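Local coordinates for NOL1/NOP2/sun family protein (Enterococcus faecium, PDB 3M4X) that probably methylates cytosines of ribosomal RNA, pairing an RsmB/RsmF-type methyltransferase domain with a PUA-like RNA-binding domain, at residues K328-T331 with E332-N335; D376-K379 with N380-E383; K14-R17 with L18-E22. One frame throughout, in Å; residues are numbered along the deposited sequence.

Contact 1: K328-T331 with E332-N335; sequences KLWT and EFSN
Trp-330 turns its indole toward Ser-334 and Phe-333 through a first torsion of 159°, which sets CG roughly opposite the backbone N and lets the ring lean along the helix toward the following turn. One turn on, the helix backbone sets Ser-334 CB over the indole, and a chi1 of 61°, with OG between its own N and carbonyl carbon, aims the hydroxyl back at the preceding turn. The result is a CH-pi contact: CB sits 3.9 Å from the centroid of the six-membered ring of Trp-330, only 19° off the ring normal. Ser-334 OG meanwhile lies 2.9 Å from Trp-330 O and 3.1 Å from Thr-331 O, within reach of both carbonyl oxygens. Beside the indole, Phe-333 brings CD2 to 3.8 Å from Trp-330 CZ3.

All of this occurs within helix 324-336, whose i to i+4 bonds run through the contact. Ser-334 N reaches Trp-330 O at 2.8 Å, Phe-333 N bonds to Leu-329 O, and the bond from Asn-335 N to Thr-331 O is weak. Trp-330 and Phe-333 belong to the buried side, where both rings meet Phe-382 of strand 381-384 and Trp-330 also touches Leu-374 of strand 372-378.

The other side is more polar. Lys-328 and Glu-332 run alongside each other, yet their charges stay apart, Lys-328 NZ lying 5.8 Å from Glu-332 OE2, so any attraction between them is probably modest. Thr-331 and Asn-335 likewise point the same way, with Thr-331 CG2 3.5 Å from Asn-335 ND2, while Thr-331 OG1 turns back to hydrogen-bond the carbonyl of Glu-327 in the turn before.

Contact 2: D376-K379 with N380-E383; sequences DFKK and NRFE
Asp-376 and Glu-383 exchange two backbone hydrogen bonds, Asp-376 N to Glu-383 O and Glu-383 N to Asp-376 O, each 2.7 Å long. Nearer the turn, Lys-378 N binds Arg-381 O at 2.7 Å, whereas the return bond from Arg-381 N to Lys-378 O is weak. Lys-378 to Arg-381 form a type II beta turn, which closes this two-stranded hairpin.

Over the face that carries Asp-376, Lys-378, Arg-381 and Glu-383, the Arg-381 guanidinium meets Glu-383 OE2 above its plane, NE to OE2 3.4 Å, a salt bridge of charge alone with no N-H aimed at the oxygen. With CG between backbone N and carbonyl carbon (chi1 64°), the extended Arg-381 chain passes Lys-378 CB, which touches the guanidinium edge 3.1 Å from NE. Lys-378 NZ stops 4.0 Å from Glu-383 OE1, too far for a salt bridge, though the opposite charges probably attract.

Phe-377 and Phe-382, a non-hydrogen-bonded pair, fill the other face. Phe-382 presents its edge to the face of Phe-377 in a T-shaped stack, planes at 62° and CD1 3.6 Å from Phe-377 CE2. Both rings pack against Leu-329 of helix 324-336 and Leu-352 of strand 351-355, which pairs with strand 372-378 in the four-stranded antiparallel sheet.

Contact 3: K14-R17 with L18-E22; sequences KKYR and LLLGE
The C-terminal end of helix 10-20, in the N-terminal RsmF-like domain, brings Lys-15 alongside Leu-19 and Tyr-16 close to Leu-19 and Leu-20. Four successive i to i+4 hydrogen bonds carry the helix to its close: Leu-18 N to Lys-14 O, Leu-19 N to Lys-15 O at 3.0 Å, Leu-20 N to Tyr-16 O and, last, Gly-21 N to Arg-17 O at 2.9 Å. Gly-21 is the first residue to leave helical geometry, turning the chain away with a positive phi of 69°.

Among the side chains, Lys-15 has CG opposite its backbone N (chi1 -176°) and an extended chain that bends only at the last torsion, so that it arches beside Leu-19. CD2 of Leu-19 consequently lies 3.7 Å from Lys-15 CG and equally far from Lys-15 NZ. The Tyr-16 ring meets the two leucines more loosely: its CD2 is 4.3 Å from Leu-19 CD2 and 4.4 Å from Leu-20 CD1. Phe-28 of helix 24-33 also touches Tyr-16, while Phe-27 of the same helix packs on Leu-20.

Beyond the two segments, Lys-15 NZ forms a salt bridge with Glu-240, and Tyr-16 OH a weak hydrogen bond with Glu-188. Both residues are thus divided between two kinds of contact: the lysine chain lies along Leu-19 and the tyrosine ring borders Leu-19 and Leu-20, while their polar tips link this helix end to acidic residues of the methyltransferase domain.

From the N terminus the chain first meets contact 3, at the end of helix 10-20, then crosses the methyltransferase region before reaching contact 1 on helix 324-336 and contact 2 in the hairpin of strands 372-378 and 381-384. The three follow in series, none nesting or crossing; only contact 2 closes a turn. Contacts 1 and 2 join directly: besides the meeting of their aromatic rings, Leu-329 CD2 is 3.6 Å from Arg-381 N, which ties the helix to the face of the sheet that carries Phe-377 and Phe-382. Contact 3 stands apart, its centre about 66 Å from that of contact 1, on the opposite side of the chain's centre.

Contact 1: K328-T331 with E332-N335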
ATOM      1  N   LYS A 328       7.124 -17.621  28.602  1.00 71.10           N
ATOM      2  CA  LYS A 328       8.348 -17.295  29.317  1.00 73.93           C
ATOM      3  C   LYS A 328       9.344 -16.692  28.347  1.00 67.02           C
ATOM      4  O   LYS A 328       9.816 -15.577  28.546  1.00 65.19           O
ATOM      5  CB  LYS A 328       8.946 -18.537  29.988  1.00 82.54           C
ATOM      6  CG  LYS A 328      10.381 -18.354  30.486  1.00 86.19           C
ATOM      7  CD  LYS A 328      10.881 -19.582  31.236  1.00 90.65           C
ATOM      8  CE  LYS A 328      10.068 -19.823  32.501  1.00 91.87           C
ATOM      9  NZ  LYS A 328      10.327 -21.169  33.085  1.00 92.56           N
ATOM     10  N   LEU A 329       9.648 -17.441  27.294  1.00 63.81           N
ATOM     11  CA  LEU A 329      10.576 -16.993  26.263  1.00 63.75           C
ATOM     12  C   LEU A 329      10.325 -15.551  25.778  1.00 55.93           C
ATOM     13  O   LEU A 329      11.253 -14.733  25.744  1.00 52.49           O
ATOM     14  CB  LEU A 329      10.559 -17.973  25.083  1.00 65.20           C
ATOM     15  CG  LEU A 329      11.675 -19.025  25.069  1.00 69.15           C
ATOM     16  CD1 LEU A 329      11.958 -19.531  26.461  1.00 69.09           C
ATOM     17  CD2 LEU A 329      11.335 -20.180  24.141  1.00 73.12           C
ATOM     18  N   TRP A 330       9.080 -15.244  25.412  1.00 50.02           N
ATOM     19  CA  TRP A 330       8.753 -13.932  24.844  1.00 52.48           C
ATOM     20  C   TRP A 330       8.891 -12.831  25.872  1.00 54.12           C
ATOM     21  O   TRP A 330       9.293 -11.707  25.555  1.00 50.11           O
ATOM     22  CB  TRP A 330       7.340 -13.906  24.251  1.00 44.27           C
ATOM     23  CG  TRP A 330       6.747 -12.515  24.105  1.00 39.95           C
ATOM     24  CD1 TRP A 330       5.745 -11.966  24.859  1.00 40.37           C
ATOM     25  CD2 TRP A 330       7.125 -11.501  23.151  1.00 37.28           C
ATOM     26  NE1 TRP A 330       5.475 -10.682  24.433  1.00 37.94           N
ATOM     27  CE2 TRP A 330       6.311 -10.374  23.389  1.00 36.02           C
ATOM     28  CE3 TRP A 330       8.075 -11.440  22.120  1.00 35.68           C
ATOM     29  CZ2 TRP A 330       6.417  -9.200  22.636  1.00 39.04           C
ATOM     30  CZ3 TRP A 330       8.174 -10.282  21.377  1.00 34.01           C
ATOM     31  CH2 TRP A 330       7.351  -9.176  21.636  1.00 36.30           C
ATOM     32  N   THR A 331       8.539 -13.153  27.108  1.00 52.81           N
ATOM     33  CA  THR A 331       8.567 -12.162  28.166  1.00 56.34           C
ATOM     34  C   THR A 331      10.009 -11.757  28.435  1.00 53.04           C
ATOM     35  O   THR A 331      10.310 -10.577  28.615  1.00 44.03           O
ATOM     36  CB  THR A 331       7.847 -12.673  29.438  1.00 62.47           C
ATOM     37  OG1 THR A 331       6.440 -12.796  29.160  1.00 62.05           O
ATOM     38  CG2 THR A 331       8.048 -11.713  30.604  1.00 56.38           C
ATOM     39  N   GLU A 332      10.904 -12.739  28.431  1.00 57.66           N
ATOM     40  CA  GLU A 332      12.321 -12.458  28.582  1.00 59.29           C
ATOM     41  C   GLU A 332      12.714 -11.442  27.528  1.00 56.04           C
ATOM     42  O   GLU A 332      13.091 -10.315  27.855  1.00 57.00           O
ATOM     43  CB  GLU A 332      13.148 -13.735  28.417  1.00 69.31           C
ATOM     44  CG  GLU A 332      12.522 -14.951  29.071  1.00 81.27           C
ATOM     45  CD  GLU A 332      13.522 -15.810  29.821  1.00 88.90           C
ATOM     46  OE1 GLU A 332      14.741 -15.612  29.625  1.00 94.53           O
ATOM     47  OE2 GLU A 332      13.084 -16.684  30.606  1.00 87.45           O
ATOM     48  N   PHE A 333      12.602 -11.839  26.260  1.00 51.22           N
ATOM     49  CA  PHE A 333      13.010 -10.975  25.159  1.00 41.35           C
ATOM     50  C   PHE A 333      12.388  -9.591  25.261  1.00 40.24           C
ATOM     51  O   PHE A 333      13.080  -8.575  25.149  1.00 45.66           O
ATOM     52  CB  PHE A 333      12.686 -11.584  23.784  1.00 42.85           C
ATOM     53  CG  PHE A 333      12.930 -10.631  22.649  1.00 43.24           C
ATOM     54  CD1 PHE A 333      14.193 -10.501  22.097  1.00 37.20           C
ATOM     55  CD2 PHE A 333      11.912  -9.824  22.174  1.00 40.86           C
ATOM     56  CE1 PHE A 333      14.431  -9.599  21.085  1.00 37.43           C
ATOM     57  CE2 PHE A 333      12.143  -8.920  21.154  1.00 38.92           C
ATOM     58  CZ  PHE A 333      13.407  -8.808  20.611  1.00 38.56           C
ATOM     59  N   SER A 334      11.080  -9.544  25.463  1.00 41.96           N
ATOM     60  CA  SER A 334      10.377  -8.270  25.422  1.00 47.93           C
ATOM     61  C   SER A 334      10.817  -7.387  26.575  1.00 52.91           C
ATOM     62  O   SER A 334      10.645  -6.169  26.537  1.00 55.61           O
ATOM     63  CB  SER A 334       8.855  -8.475  25.433  1.00 45.57           C
ATOM     64  OG  SER A 334       8.437  -9.128  26.612  1.00 56.87           O
ATOM     65  N   ASN A 335      11.381  -8.015  27.602  1.00 54.39           N
ATOM     66  CA  ASN A 335      11.838  -7.293  28.781  1.00 55.12           C
ATOM     67  C   ASN A 335      13.174  -6.586  28.545  1.00 56.92           C
ATOM     68  O   ASN A 335      13.280  -5.378  28.754  1.00 57.12           O
ATOM     69  CB  ASN A 335      11.946  -8.229  29.993  1.00 49.47           C
ATOM     70  CG  ASN A 335      10.635  -8.363  30.759  1.00 53.91           C
ATOM     71  OD1 ASN A 335       9.732  -7.531  30.640  1.00 55.46           O
ATOM     72  ND2 ASN A 335      10.536  -9.413  31.565  1.00 56.85           N
TER

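Contact 2: D376-K379 with N380-E383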
ATOM      1  N   ASP A 376      10.037 -15.728  15.816  1.00 45.35           N
ATOM      2  CA  ASP A 376       9.802 -17.165  15.735  1.00 50.24           C
ATOM      3  C   ASP A 376      10.397 -17.893  16.924  1.00 55.65           C
ATOM      4  O   ASP A 376      11.514 -17.603  17.360  1.00 57.82           O
ATOM      5  CB  ASP A 376      10.403 -17.753  14.458  1.00 53.24           C
ATOM      6  CG  ASP A 376       9.742 -17.223  13.212  1.00 59.44           C
ATOM      7  OD1 ASP A 376       8.564 -16.834  13.308  1.00 64.75           O
ATOM      8  OD2 ASP A 376      10.391 -17.193  12.146  1.00 58.76           O
ATOM      9  N   PHE A 377       9.644 -18.853  17.437  1.00 60.12           N
ATOM     10  CA  PHE A 377      10.156 -19.743  18.456  1.00 60.99           C
ATOM     11  C   PHE A 377      10.911 -20.869  17.776  1.00 65.73           C
ATOM     12  O   PHE A 377      10.512 -21.345  16.713  1.00 62.22           O
ATOM     13  CB  PHE A 377       9.010 -20.317  19.273  1.00 54.54           C
ATOM     14  CG  PHE A 377       8.234 -19.287  20.043  1.00 47.63           C
ATOM     15  CD1 PHE A 377       6.954 -18.921  19.638  1.00 44.56           C
ATOM     16  CD2 PHE A 377       8.772 -18.702  21.184  1.00 40.19           C
ATOM     17  CE1 PHE A 377       6.229 -17.995  20.347  1.00 38.51           C
ATOM     18  CE2 PHE A 377       8.053 -17.773  21.904  1.00 37.16           C
ATOM     19  CZ  PHE A 377       6.782 -17.415  21.482  1.00 44.11           C
ATOM     20  N   LYS A 378      12.018 -21.282  18.379  1.00 74.14           N
ATOM     21  CA  LYS A 378      12.738 -22.445  17.889  1.00 82.17           C
ATOM     22  C   LYS A 378      13.156 -23.332  19.052  1.00 85.94           C
ATOM     23  O   LYS A 378      12.493 -23.360  20.093  1.00 82.42           O
ATOM     24  CB  LYS A 378      13.943 -22.032  17.039  1.00 81.32           C
ATOM     25  CG  LYS A 378      13.555 -21.355  15.732  1.00 83.38           C
ATOM     26  CD  LYS A 378      14.702 -21.332  14.742  1.00 88.27           C
ATOM     27  CE  LYS A 378      14.282 -20.676  13.435  1.00 93.01           C
ATOM     28  NZ  LYS A 378      15.372 -20.709  12.418  1.00 96.87           N
ATOM     29  N   LYS A 379      14.249 -24.061  18.866  1.00 91.86           N
ATOM     30  CA  LYS A 379      14.783 -24.930  19.905  1.00 97.95           C
ATOM     31  C   LYS A 379      15.107 -24.135  21.169  1.00 91.89           C
ATOM     32  O   LYS A 379      16.137 -23.463  21.246  1.00 87.67           O
ATOM     33  CB  LYS A 379      16.023 -25.655  19.376  1.00107.19           C
ATOM     34  CG  LYS A 379      16.324 -25.317  17.918  1.00111.80           C
ATOM     35  CD  LYS A 379      17.124 -26.401  17.217  1.00116.27           C
ATOM     36  CE  LYS A 379      17.230 -26.107  15.723  1.00117.24           C
ATOM     37  NZ  LYS A 379      17.864 -27.225  14.971  1.00118.92           N
ATOM     38  N   ASN A 380      14.204 -24.204  22.146  1.00 90.95           N
ATOM     39  CA  ASN A 380      14.371 -23.535  23.437  1.00 93.18           C
ATOM     40  C   ASN A 380      14.652 -22.034  23.343  1.00 88.62           C
ATOM     41  O   ASN A 380      15.291 -21.464  24.228  1.00 87.04           O
ATOM     42  CB  ASN A 380      15.486 -24.207  24.248  1.00100.97           C
ATOM     43  CG  ASN A 380      15.289 -25.705  24.387  1.00106.63           C
ATOM     44  OD1 ASN A 380      14.163 -26.203  24.352  1.00106.96           O
ATOM     45  ND2 ASN A 380      16.390 -26.432  24.549  1.00109.03           N
ATOM     46  N   ARG A 381      14.169 -21.391  22.285  1.00 83.73           N
ATOM     47  CA  ARG A 381      14.517 -19.994  22.045  1.00 78.51           C
ATOM     48  C   ARG A 381      13.443 -19.214  21.281  1.00 74.75           C
ATOM     49  O   ARG A 381      12.660 -19.782  20.508  1.00 73.57           O
ATOM     50  CB  ARG A 381      15.834 -19.921  21.270  1.00 74.47           C
ATOM     51  CG  ARG A 381      15.721 -20.545  19.893  1.00 76.61           C
ATOM     52  CD  ARG A 381      17.036 -20.627  19.151  1.00 77.41           C
ATOM     53  NE  ARG A 381      16.853 -21.335  17.887  1.00 83.19           N
ATOM     54  CZ  ARG A 381      17.842 -21.766  17.112  1.00 90.03           C
ATOM     55  NH1 ARG A 381      19.101 -21.563  17.471  1.00 95.88           N
ATOM     56  NH2 ARG A 381      17.572 -22.403  15.980  1.00 89.99           N
ATOM     57  N   PHE A 382      13.420 -17.905  21.512  1.00 68.19           N
ATOM     58  CA  PHE A 382      12.633 -16.985  20.702  1.00 61.16           C
ATOM     59  C   PHE A 382      13.558 -16.088  19.882  1.00 57.86           C
ATOM     60  O   PHE A 382      14.523 -15.539  20.411  1.00 56.42           O
ATOM     61  CB  PHE A 382      11.724 -16.123  21.573  1.00 51.88           C
ATOM     62  CG  PHE A 382      11.047 -15.009  20.820  1.00 48.10           C
ATOM     63  CD1 PHE A 382       9.849 -15.227  20.164  1.00 43.10           C
ATOM     64  CD2 PHE A 382      11.620 -13.742  20.759  1.00 41.15           C
ATOM     65  CE1 PHE A 382       9.230 -14.195  19.461  1.00 46.89           C
ATOM     66  CE2 PHE A 382      11.008 -12.718  20.074  1.00 39.12           C
ATOM     67  CZ  PHE A 382       9.812 -12.940  19.421  1.00 42.60           C
ATOM     68  N   GLU A 383      13.256 -15.940  18.596  1.00 48.28           N
ATOM     69  CA  GLU A 383      14.054 -15.095  17.724  1.00 47.07           C
ATOM     70  C   GLU A 383      13.215 -13.952  17.164  1.00 43.35           C
ATOM     71  O   GLU A 383      12.190 -14.181  16.544  1.00 47.15           O
ATOM     72  CB  GLU A 383      14.666 -15.925  16.600  1.00 49.67           C
ATOM     73  CG  GLU A 383      15.591 -17.022  17.110  1.00 59.28           C
ATOM     74  CD  GLU A 383      16.397 -17.684  16.003  1.00 67.17           C
ATOM     75  OE1 GLU A 383      16.020 -17.544  14.815  1.00 69.83           O
ATOM     76  OE2 GLU A 383      17.410 -18.345  16.325  1.00 68.19           O
TER

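Contact 3: K14-R17 with L18-E22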
ATOM      1  N   LYS A  14      -9.795   6.556 -33.002  1.00 61.93           N
ATOM      2  CA  LYS A  14     -11.129   6.997 -33.413  1.00 60.54           C
ATOM      3  C   LYS A  14     -12.011   7.336 -32.203  1.00 59.84           C
ATOM      4  O   LYS A  14     -12.687   8.374 -32.168  1.00 54.88           O
ATOM      5  CB  LYS A  14     -11.826   5.928 -34.266  1.00 71.22           C
ATOM      6  CG  LYS A  14     -11.021   5.385 -35.446  1.00 76.92           C
ATOM      7  CD  LYS A  14     -11.910   4.543 -36.373  1.00 80.70           C
ATOM      8  CE  LYS A  14     -11.194   3.293 -36.906  1.00 85.38           C
ATOM      9  NZ  LYS A  14      -9.931   3.566 -37.670  1.00 85.27           N
ATOM     10  N   LYS A  15     -12.014   6.451 -31.210  1.00 59.07           N
ATOM     11  CA  LYS A  15     -12.865   6.646 -30.039  1.00 57.25           C
ATOM     12  C   LYS A  15     -12.586   8.014 -29.428  1.00 50.26           C
ATOM     13  O   LYS A  15     -13.500   8.807 -29.210  1.00 48.48           O
ATOM     14  CB  LYS A  15     -12.626   5.529 -29.013  1.00 61.36           C
ATOM     15  CG  LYS A  15     -13.534   5.557 -27.772  1.00 55.55           C
ATOM     16  CD  LYS A  15     -13.421   4.246 -27.006  1.00 51.20           C
ATOM     17  CE  LYS A  15     -14.420   4.159 -25.853  1.00 56.48           C
ATOM     18  NZ  LYS A  15     -14.113   5.145 -24.782  1.00 60.76           N
ATOM     19  N   TYR A  16     -11.309   8.292 -29.192  1.00 48.35           N
ATOM     20  CA  TYR A  16     -10.902   9.507 -28.496  1.00 48.69           C
ATOM     21  C   TYR A  16     -10.826  10.767 -29.358  1.00 49.12           C
ATOM     22  O   TYR A  16     -10.863  11.873 -28.827  1.00 51.52           O
ATOM     23  CB  TYR A  16      -9.613   9.261 -27.690  1.00 46.49           C
ATOM     24  CG  TYR A  16      -9.894   8.456 -26.431  1.00 43.00           C
ATOM     25  CD1 TYR A  16      -9.758   7.074 -26.422  1.00 45.43           C
ATOM     26  CD2 TYR A  16     -10.348   9.074 -25.271  1.00 43.62           C
ATOM     27  CE1 TYR A  16     -10.035   6.327 -25.279  1.00 50.58           C
ATOM     28  CE2 TYR A  16     -10.636   8.328 -24.111  1.00 40.83           C
ATOM     29  CZ  TYR A  16     -10.474   6.957 -24.128  1.00 47.03           C
ATOM     30  OH  TYR A  16     -10.747   6.202 -23.008  1.00 47.85           O
ATOM     31  N   ARG A  17     -10.717  10.599 -30.677  1.00 49.65           N
ATOM     32  CA  ARG A  17     -10.961  11.702 -31.596  1.00 57.49           C
ATOM     33  C   ARG A  17     -12.371  12.244 -31.384  1.00 51.93           C
ATOM     34  O   ARG A  17     -12.574  13.444 -31.195  1.00 51.98           O
ATOM     35  CB  ARG A  17     -10.828  11.244 -33.047  1.00 70.22           C
ATOM     36  CG  ARG A  17      -9.420  11.178 -33.554  1.00 80.48           C
ATOM     37  CD  ARG A  17      -9.360  11.559 -35.022  1.00 84.78           C
ATOM     38  NE  ARG A  17      -8.000  11.479 -35.544  1.00 88.29           N
ATOM     39  CZ  ARG A  17      -7.540  10.458 -36.259  1.00 96.11           C
ATOM     40  NH1 ARG A  17      -8.336   9.433 -36.543  1.00 98.33           N
ATOM     41  NH2 ARG A  17      -6.287  10.463 -36.696  1.00 99.54           N
ATOM     42  N   LEU A  18     -13.347  11.348 -31.416  1.00 51.05           N
ATOM     43  CA  LEU A  18     -14.737  11.732 -31.166  1.00 62.77           C
ATOM     44  C   LEU A  18     -14.999  12.279 -29.756  1.00 61.53           C
ATOM     45  O   LEU A  18     -15.730  13.263 -29.594  1.00 57.87           O
ATOM     46  CB  LEU A  18     -15.682  10.560 -31.448  1.00 69.38           C
ATOM     47  CG  LEU A  18     -15.868  10.164 -32.915  1.00 76.66           C
ATOM     48  CD1 LEU A  18     -16.796   8.968 -33.013  1.00 79.63           C
ATOM     49  CD2 LEU A  18     -16.408  11.332 -33.736  1.00 74.94           C
ATOM     50  N   LEU A  19     -14.414  11.642 -28.744  1.00 59.17           N
ATOM     51  CA  LEU A  19     -14.665  12.037 -27.353  1.00 56.69           C
ATOM     52  C   LEU A  19     -14.043  13.388 -27.027  1.00 53.42           C
ATOM     53  O   LEU A  19     -14.648  14.197 -26.319  1.00 42.57           O
ATOM     54  CB  LEU A  19     -14.110  11.000 -26.375  1.00 52.58           C
ATOM     55  CG  LEU A  19     -15.016  10.031 -25.619  1.00 58.35           C
ATOM     56  CD1 LEU A  19     -16.530  10.273 -25.830  1.00 47.29           C
ATOM     57  CD2 LEU A  19     -14.614   8.600 -25.972  1.00 62.35           C
ATOM     58  N   LEU A  20     -12.832  13.619 -27.536  1.00 53.98           N
ATOM     59  CA  LEU A  20     -12.029  14.783 -27.137  1.00 52.52           C
ATOM     60  C   LEU A  20     -12.121  15.971 -28.089  1.00 57.22           C
ATOM     61  O   LEU A  20     -11.824  17.103 -27.701  1.00 61.06           O
ATOM     62  CB  LEU A  20     -10.555  14.390 -26.947  1.00 42.84           C
ATOM     63  CG  LEU A  20     -10.283  13.547 -25.697  1.00 42.32           C
ATOM     64  CD1 LEU A  20      -8.792  13.213 -25.543  1.00 40.41           C
ATOM     65  CD2 LEU A  20     -10.804  14.274 -24.474  1.00 42.73           C
ATOM     66  N   GLY A  21     -12.530  15.716 -29.325  1.00 53.60           N
ATOM     67  CA  GLY A  21     -12.566  16.766 -30.322  1.00 55.31           C
ATOM     68  C   GLY A  21     -11.162  17.198 -30.705  1.00 61.50           C
ATOM     69  O   GLY A  21     -10.329  16.371 -31.074  1.00 65.27           O
ATOM     70  N   GLU A  22     -10.886  18.493 -30.609  1.00 62.49           N
ATOM     71  CA  GLU A  22      -9.603  19.001 -31.081  1.00 71.57           C
ATOM     72  C   GLU A  22      -8.522  18.774 -30.043  1.00 64.54           C
ATOM     73  O   GLU A  22      -7.324  18.786 -30.347  1.00 58.13           O
ATOM     74  CB  GLU A  22      -9.696  20.487 -31.426  1.00 86.55           C
ATOM     75  CG  GLU A  22      -9.923  21.390 -30.233  1.00 95.70           C
ATOM     76  CD  GLU A  22      -9.824  22.857 -30.601  1.00105.11           C
ATOM     77  OE1 GLU A  22     -10.337  23.695 -29.831  1.00107.83           O
ATOM     78  OE2 GLU A  22      -9.238  23.170 -31.663  1.00107.79           O
TER